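Local coordinates for cyclase (Uncultured organism, PDB 5IBZ), which is a putative cyclase that probably has arylformamidase activity, though its own reaction is not established, at residues N33-E38 and R241-A246; T153-R158 and A304-I309. One frame throughout, in Å; residues are numbered along the deposited sequence.

Contact 1: residues N33-E38 and R241-A246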
ATOM      1  N   ASN B  33     -28.377 -10.286  13.890  1.00  9.01           N
ATOM      2  CA  ASN B  33     -29.394 -10.059  14.906  1.00  9.21           C
ATOM      3  C   ASN B  33     -29.855 -11.323  15.645  1.00  9.66           C
ATOM      4  O   ASN B  33     -30.517 -11.231  16.689  1.00  9.59           O
ATOM      5  CB  ASN B  33     -30.593  -9.361  14.273  1.00  9.03           C
ATOM      6  CG  ASN B  33     -30.268  -7.950  13.821  1.00 10.48           C
ATOM      7  OD1 ASN B  33     -29.642  -7.169  14.546  1.00 11.86           O
ATOM      8  ND2 ASN B  33     -30.661  -7.624  12.595  1.00  9.36           N
ATOM      9  N   TYR B  34     -29.501 -12.498  15.125  1.00  8.44           N
ATOM     10  CA  TYR B  34     -29.750 -13.746  15.826  1.00  8.51           C
ATOM     11  C   TYR B  34     -28.813 -13.912  17.038  1.00  8.23           C
ATOM     12  O   TYR B  34     -29.111 -14.709  17.919  1.00  8.46           O
ATOM     13  CB  TYR B  34     -29.577 -14.948  14.911  1.00  9.68           C
ATOM     14  CG  TYR B  34     -30.619 -15.163  13.839  1.00  9.05           C
ATOM     15  CD1 TYR B  34     -31.977 -15.126  14.118  1.00  9.43           C
ATOM     16  CD2 TYR B  34     -30.230 -15.468  12.539  1.00  9.16           C
ATOM     17  CE1 TYR B  34     -32.895 -15.348  13.128  1.00  9.85           C
ATOM     18  CE2 TYR B  34     -31.143 -15.701  11.543  1.00  9.93           C
ATOM     19  CZ  TYR B  34     -32.472 -15.652  11.833  1.00 11.38           C
ATOM     20  OH  TYR B  34     -33.381 -15.899  10.821  1.00 11.78           O
ATOM     21  N   ILE B  35     -27.687 -13.191  17.077  1.00  8.79           N
ATOM     22  CA  ILE B  35     -26.814 -13.267  18.235  1.00  8.57           C
ATOM     23  C   ILE B  35     -27.293 -12.237  19.269  1.00 10.67           C
ATOM     24  O   ILE B  35     -27.152 -11.026  19.101  1.00 13.23           O
ATOM     25  CB  ILE B  35     -25.338 -13.032  17.883  1.00  9.65           C
ATOM     26  CG1 ILE B  35     -24.904 -13.988  16.765  1.00  8.82           C
ATOM     27  CG2 ILE B  35     -24.505 -13.192  19.140  1.00  9.74           C
ATOM     28  CD1 ILE B  35     -23.443 -13.815  16.279  1.00  8.45           C
ATOM     29  N   THR B  36     -27.847 -12.764  20.348  1.00  9.52           N
ATOM     30  CA  THR B  36     -28.488 -11.972  21.385  1.00  9.73           C
ATOM     31  C   THR B  36     -27.670 -12.077  22.654  1.00  8.96           C
ATOM     32  O   THR B  36     -26.864 -12.998  22.796  1.00 10.30           O
ATOM     33  CB  THR B  36     -29.894 -12.486  21.679  1.00  9.01           C
ATOM     34  OG1 THR B  36     -29.795 -13.813  22.203  1.00 11.32           O
ATOM     35  CG2 THR B  36     -30.750 -12.491  20.407  1.00 12.75           C
ATOM     36  N   PRO B  37     -27.888 -11.156  23.603  1.00 11.40           N
ATOM     37  CA  PRO B  37     -27.165 -11.282  24.871  1.00 12.47           C
ATOM     38  C   PRO B  37     -27.343 -12.649  25.527  1.00 12.54           C
ATOM     39  O   PRO B  37     -26.376 -13.230  26.012  1.00 11.25           O
ATOM     40  CB  PRO B  37     -27.769 -10.151  25.725  1.00 13.40           C
ATOM     41  CG  PRO B  37     -28.152  -9.128  24.711  1.00 14.43           C
ATOM     42  CD  PRO B  37     -28.648  -9.902  23.518  1.00 13.07           C
ATOM     43  N   GLU B  38     -28.555 -13.196  25.541  1.00 10.76           N
ATOM     44  CA  GLU B  38     -28.743 -14.518  26.140  1.00 14.51           C
ATOM     45  C   GLU B  38     -27.958 -15.610  25.417  1.00 12.67           C
ATOM     46  O   GLU B  38     -27.422 -16.519  26.048  1.00 12.21           O
ATOM     47  CB  GLU B  38     -30.221 -14.893  26.183  1.00 17.34           C
ATOM     48  CG  GLU B  38     -30.530 -15.933  27.286  1.00 34.49           C
ATOM     49  CD  GLU B  38     -30.313 -15.397  28.715  1.00 36.29           C
ATOM     50  OE1 GLU B  38     -31.013 -14.448  29.109  1.00 25.84           O
ATOM     51  OE2 GLU B  38     -29.445 -15.919  29.451  1.00 34.22           O
ATOM     52  N   ARG B 241     -31.315 -20.663  11.594  1.00  8.70           N
ATOM     53  CA  ARG B 241     -31.146 -19.317  12.137  1.00  9.13           C
ATOM     54  C   ARG B 241     -29.684 -19.080  12.520  1.00  9.02           C
ATOM     55  O   ARG B 241     -29.373 -18.464  13.540  1.00 10.65           O
ATOM     56  CB  ARG B 241     -32.109 -19.081  13.308  1.00  9.85           C
ATOM     57  CG  ARG B 241     -33.554 -18.963  12.831  1.00 13.14           C
ATOM     58  CD  ARG B 241     -34.509 -18.631  13.983  1.00 12.87           C
ATOM     59  NE  ARG B 241     -34.827 -19.805  14.784  1.00 17.17           N
ATOM     60  CZ  ARG B 241     -35.529 -19.782  15.921  1.00 21.21           C
ATOM     61  NH1 ARG B 241     -35.946 -18.634  16.436  1.00 22.07           N
ATOM     62  NH2 ARG B 241     -35.785 -20.919  16.562  1.00 20.35           N
ATOM     63  N   LEU B 242     -28.786 -19.562  11.663  1.00  8.08           N
ATOM     64  CA  LEU B 242     -27.359 -19.264  11.779  1.00  7.77           C
ATOM     65  C   LEU B 242     -27.067 -17.798  11.481  1.00  9.10           C
ATOM     66  O   LEU B 242     -27.671 -17.213  10.596  1.00  8.64           O
ATOM     67  CB  LEU B 242     -26.547 -20.141  10.827  1.00  8.62           C
ATOM     68  CG  LEU B 242     -26.820 -21.629  10.974  1.00  9.44           C
ATOM     69  CD1 LEU B 242     -26.036 -22.405   9.969  1.00 10.44           C
ATOM     70  CD2 LEU B 242     -26.491 -22.102  12.371  1.00 10.40           C
ATOM     71  N   ALA B 243     -26.109 -17.218  12.194  1.00  8.49           N
ATOM     72  CA  ALA B 243     -25.681 -15.839  11.957  1.00  7.32           C
ATOM     73  C   ALA B 243     -24.659 -15.725  10.834  1.00  9.29           C
ATOM     74  O   ALA B 243     -24.581 -14.701  10.152  1.00  9.31           O
ATOM     75  CB  ALA B 243     -25.091 -15.252  13.223  1.00  8.48           C
ATOM     76  N   GLY B 244     -23.844 -16.758  10.694  1.00  7.92           N
ATOM     77  CA  GLY B 244     -22.770 -16.747   9.712  1.00  6.93           C
ATOM     78  C   GLY B 244     -22.284 -18.150   9.470  1.00  8.69           C
ATOM     79  O   GLY B 244     -22.457 -19.024  10.322  1.00  8.93           O
ATOM     80  N   VAL B 245     -21.667 -18.360   8.311  1.00  7.12           N
ATOM     81  CA  VAL B 245     -21.109 -19.647   7.932  1.00  7.00           C
ATOM     82  C   VAL B 245     -19.704 -19.406   7.427  1.00  7.48           C
ATOM     83  O   VAL B 245     -19.512 -18.608   6.509  1.00  7.75           O
ATOM     84  CB  VAL B 245     -21.945 -20.330   6.843  1.00  8.01           C
ATOM     85  CG1 VAL B 245     -21.387 -21.662   6.469  1.00  8.96           C
ATOM     86  CG2 VAL B 245     -23.393 -20.498   7.294  1.00  9.87           C
ATOM     87  N   ALA B 246     -18.743 -20.072   8.054  1.00  7.26           N
ATOM     88  CA  ALA B 246     -17.353 -19.930   7.668  1.00  6.77           C
ATOM     89  C   ALA B 246     -16.790 -21.272   7.270  1.00  7.01           C
ATOM     90  O   ALA B 246     -17.263 -22.303   7.733  1.00  8.58           O
ATOM     91  CB  ALA B 246     -16.554 -19.355   8.779  1.00  9.48           C
TER

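Contact 2: residues T153-R158 and A304-I309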
ATOM      1  N   THR B 153     -19.636  -5.296  16.922  1.00 10.84           N
ATOM      2  CA  THR B 153     -19.735  -6.038  18.191  1.00 14.96           C
ATOM      3  C   THR B 153     -20.237  -7.479  17.998  1.00 22.32           C
ATOM      4  O   THR B 153     -20.317  -8.255  18.970  1.00 30.30           O
ATOM      5  CB  THR B 153     -20.606  -5.292  19.251  1.00 15.65           C
ATOM      6  OG1 THR B 153     -21.758  -4.655  18.686  1.00 19.84           O
ATOM      7  CG2 THR B 153     -19.765  -4.208  19.901  1.00 15.10           C
ATOM      8  N   SER B 154     -20.472  -7.880  16.755  1.00 10.62           N
ATOM      9  CA  SER B 154     -21.037  -9.202  16.499  1.00  9.97           C
ATOM     10  C   SER B 154     -19.978 -10.287  16.355  1.00 10.77           C
ATOM     11  O   SER B 154     -18.762 -10.035  16.458  1.00 10.67           O
ATOM     12  CB  SER B 154     -21.908  -9.178  15.233  1.00 11.14           C
ATOM     13  OG  SER B 154     -22.750 -10.321  15.172  1.00 13.24           O
ATOM     14  N   PHE B 155     -20.456 -11.493  16.071  1.00  9.97           N
ATOM     15  CA  PHE B 155     -19.642 -12.692  15.833  1.00  9.04           C
ATOM     16  C   PHE B 155     -18.797 -13.077  17.039  1.00 10.58           C
ATOM     17  O   PHE B 155     -17.758 -13.724  16.907  1.00 10.33           O
ATOM     18  CB  PHE B 155     -18.771 -12.524  14.587  1.00  8.39           C
ATOM     19  CG  PHE B 155     -19.520 -11.958  13.410  1.00 14.39           C
ATOM     20  CD1 PHE B 155     -20.749 -12.452  13.050  1.00 17.92           C
ATOM     21  CD2 PHE B 155     -18.992 -10.898  12.692  1.00 17.48           C
ATOM     22  CE1 PHE B 155     -21.461 -11.891  11.977  1.00 15.07           C
ATOM     23  CE2 PHE B 155     -19.678 -10.351  11.623  1.00 14.50           C
ATOM     24  CZ  PHE B 155     -20.910 -10.847  11.272  1.00 16.48           C
ATOM     25  N   LEU B 156     -19.321 -12.755  18.206  0.53 10.30           N
ATOM     26  CA  LEU B 156     -18.797 -13.265  19.440  0.53 10.14           C
ATOM     27  C   LEU B 156     -19.977 -13.956  20.121  0.53  9.28           C
ATOM     28  O   LEU B 156     -20.939 -13.300  20.529  0.53 10.18           O
ATOM     29  CB  LEU B 156     -18.187 -12.122  20.241  0.53 11.98           C
ATOM     30  CG  LEU B 156     -17.577 -12.473  21.583  0.53  8.62           C
ATOM     31  CD1 LEU B 156     -16.370 -11.585  21.861  0.53 11.18           C
ATOM     32  CD2 LEU B 156     -18.629 -12.344  22.671  0.53 11.44           C
ATOM     33  N   GLY B 157     -19.925 -15.287  20.190  1.00  8.63           N
ATOM     34  CA  GLY B 157     -21.073 -16.080  20.580  1.00  8.35           C
ATOM     35  C   GLY B 157     -20.744 -17.538  20.407  1.00  9.99           C
ATOM     36  O   GLY B 157     -19.583 -17.948  20.567  1.00 10.75           O
ATOM     37  N   ARG B 158     -21.762 -18.341  20.112  1.00  9.74           N
ATOM     38  CA  ARG B 158     -21.560 -19.782  20.036  1.00  9.28           C
ATOM     39  C   ARG B 158     -21.107 -20.177  18.634  1.00  9.88           C
ATOM     40  O   ARG B 158     -21.660 -19.711  17.634  1.00 10.33           O
ATOM     41  CB  ARG B 158     -22.841 -20.528  20.417  1.00 11.05           C
ATOM     42  CG  ARG B 158     -22.576 -21.811  21.218  1.00 12.95           C
ATOM     43  CD  ARG B 158     -23.865 -22.438  21.683  1.00 16.19           C
ATOM     44  NE  ARG B 158     -24.426 -23.170  20.582  1.00 12.56           N
ATOM     45  CZ  ARG B 158     -24.728 -24.463  20.591  1.00 13.63           C
ATOM     46  NH1 ARG B 158     -24.622 -25.191  21.694  1.00 17.02           N
ATOM     47  NH2 ARG B 158     -25.188 -25.020  19.491  1.00 14.40           N
ATOM     48  N   ALA B 304     -14.946 -14.012  17.050  1.00  6.71           N
ATOM     49  CA  ALA B 304     -14.641 -13.797  15.641  1.00  6.81           C
ATOM     50  C   ALA B 304     -15.084 -12.403  15.208  1.00  7.21           C
ATOM     51  O   ALA B 304     -15.568 -12.189  14.089  1.00  8.22           O
ATOM     52  CB  ALA B 304     -15.282 -14.861  14.798  1.00  9.29           C
ATOM     53  N   GLN B 305     -14.800 -11.428  16.052  1.00  7.41           N
ATOM     54  CA  GLN B 305     -15.159 -10.046  15.732  1.00  7.41           C
ATOM     55  C   GLN B 305     -14.347  -9.526  14.539  1.00  8.42           C
ATOM     56  O   GLN B 305     -13.173  -9.847  14.374  1.00  7.75           O
ATOM     57  CB  GLN B 305     -14.966  -9.152  16.964  1.00  8.09           C
ATOM     58  CG  GLN B 305     -13.504  -8.938  17.408  1.00  6.98           C
ATOM     59  CD  GLN B 305     -12.972  -9.979  18.410  1.00  6.96           C
ATOM     60  OE1 GLN B 305     -13.315 -11.164  18.359  1.00  8.63           O
ATOM     61  NE2 GLN B 305     -12.089  -9.531  19.290  1.00  7.73           N
ATOM     62  N   PRO B 306     -14.988  -8.724  13.691  1.00  7.90           N
ATOM     63  CA  PRO B 306     -14.238  -8.076  12.622  1.00  7.65           C
ATOM     64  C   PRO B 306     -13.489  -6.859  13.142  1.00 10.17           C
ATOM     65  O   PRO B 306     -13.759  -6.394  14.252  1.00  9.82           O
ATOM     66  CB  PRO B 306     -15.336  -7.636  11.660  1.00  9.60           C
ATOM     67  CG  PRO B 306     -16.441  -7.241  12.583  1.00  8.29           C
ATOM     68  CD  PRO B 306     -16.377  -8.224  13.755  1.00  8.82           C
ATOM     69  N   LEU B 307     -12.556  -6.344  12.358  1.00  7.45           N
ATOM     70  CA  LEU B 307     -11.984  -5.027  12.656  1.00  6.78           C
ATOM     71  C   LEU B 307     -13.057  -3.952  12.446  1.00  8.87           C
ATOM     72  O   LEU B 307     -13.974  -4.115  11.633  1.00  9.78           O
ATOM     73  CB  LEU B 307     -10.783  -4.715  11.777  1.00  7.06           C
ATOM     74  CG  LEU B 307      -9.593  -5.658  11.917  1.00  9.42           C
ATOM     75  CD1 LEU B 307      -8.524  -5.274  10.935  1.00 10.29           C
ATOM     76  CD2 LEU B 307      -9.036  -5.613  13.352  1.00  9.96           C
ATOM     77  N   TYR B 308     -12.928  -2.854  13.178  1.00  8.35           N
ATOM     78  CA  TYR B 308     -13.846  -1.730  13.056  1.00  7.22           C
ATOM     79  C   TYR B 308     -13.408  -0.826  11.884  1.00  7.54           C
ATOM     80  O   TYR B 308     -12.595   0.101  12.063  1.00  8.74           O
ATOM     81  CB  TYR B 308     -13.881  -0.957  14.382  1.00  7.43           C
ATOM     82  CG  TYR B 308     -14.821   0.223  14.478  1.00  7.96           C
ATOM     83  CD1 TYR B 308     -15.705   0.545  13.456  1.00  8.52           C
ATOM     84  CD2 TYR B 308     -14.765   1.067  15.574  1.00 10.46           C
ATOM     85  CE1 TYR B 308     -16.533   1.649  13.539  1.00 12.90           C
ATOM     86  CE2 TYR B 308     -15.589   2.183  15.663  1.00 12.20           C
ATOM     87  CZ  TYR B 308     -16.465   2.469  14.640  1.00 15.91           C
ATOM     88  OH  TYR B 308     -17.287   3.582  14.717  1.00 18.60           O
ATOM     89  N   ILE B 309     -13.922  -1.127  10.687  1.00  8.12           N
ATOM     90  CA  ILE B 309     -13.522  -0.404   9.477  1.00  9.38           C
ATOM     91  C   ILE B 309     -14.747   0.156   8.780  1.00  8.74           C
ATOM     92  O   ILE B 309     -15.428  -0.541   8.030  1.00  9.19           O
ATOM     93  CB  ILE B 309     -12.756  -1.287   8.459  1.00 10.36           C
ATOM     94  CG1 ILE B 309     -11.700  -2.163   9.136  1.00 10.54           C
ATOM     95  CG2 ILE B 309     -12.149  -0.387   7.365  1.00 10.37           C
ATOM     96  CD1 ILE B 309     -11.068  -3.197   8.199  1.00 12.20           C
TER

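Contact 1: residues N33-E38 and R241-A246
Tyr34 lays its ring on the side chain of Arg241, where the chain leaves helix 233-239 through a Schellman motif and heads into strand 244-247. Arg241 has positive phi (56°), as this helix ending requires. Its CB sits over the centre of the Tyr34 ring, 3.7 Å from the centroid and almost on the ring normal, a CH-pi contact. The chain continues outward across the same ring, with CG 3.6 Å from Tyr34 CZ. The ring gets there because CG of Tyr34 lies beside its own backbone N and anti to the carbonyl carbon (chi1 -71°). The closest approach is from Arg241 O to Tyr34 CD2, 3.3 Å. Leu242 O lies at the edge of the ring, near its plane.

The loose side is the arginine end. The chain bends at chi3, and the guanidinium leads away from the contact, turned 88° from the ring plane. Arg241 is exposed, whereas Tyr34 and Ala243 are buried. Trp23 meets the tyrosine ring edge-to-face, and the tyrosine OH is hydrogen-bonded to Lys22 NZ. With an alanine here in place of Tyr34, the aliphatic part of Arg241 would probably lose its aromatic platform, and Lys22 NZ its hydroxyl partner. The tight side continues at Ile35, whose CD1 and CG1 each come 3.8 Å from Ala243 CB.

Contact 2: residues T153-R158 and A304-I309
Phe155 and Ala304 bring their CA atoms to 5.1 Å, and one backbone hydrogen bond joins them, from Ala304 N to Phe155 O (2.8 Å, 147° at the hydrogen). It links two loops at the ends of neighbouring antiparallel strands in the large mixed sheet: residues 304-309 follow strand 299-303, and residues 153-158 lead into strand 158-163.

Side chains pack beside this bond. Phe155 CB packs against Ala304 on two atoms, 3.3 Å from its O and 4.2 Å from its CB. With CG anti to the carbonyl carbon (chi1 -46°), the phenyl ring reaches Pro306. There the proline CD lies at the ring edge, near its plane, and the two side chains cross at about a right angle. Ser154 OG sits above one face of the ring, toward its rim. Trp114 and Tyr278 add further aromatic contacts to Phe155, and Trp114 NE1 also donates to Ala304 O.

Gln305 bends at chi2. Its amide bonds to Asn318 and Gln305 of the second subunit, so this buried loop is also part of the subunit interface. Ser154 O lies 3.7 Å from Gln305 CA. The closest approach between the Phe155 ring and the proline is from Phe155 CD2 to Pro306 CD, 3.9 Å.

How the contacts relate
The centres of contacts 1 and 2 lie 11 Å apart, and the two touch. Ile35 is the bridge: its CD1 packs 3.7 Å from Ser154 OG, and its CG2 lies 3.8 Å from Leu156 O. Along the chain the segments alternate, in the order 33-38, 153-158, 241-246, 304-309. Both contacts adjoin the mixed sheet. Strands 299-303, 158-163, 199-203 and 244-247 are consecutive in it, so contact 2 lies by the first pair and contact 1 by the last. Helix 37-44, which begins in contact 1, also touches Leu156 and Arg158. Contact 1 joins the N-terminal region to the start of strand 244-247; contact 2 joins two loops and extends to the second subunit.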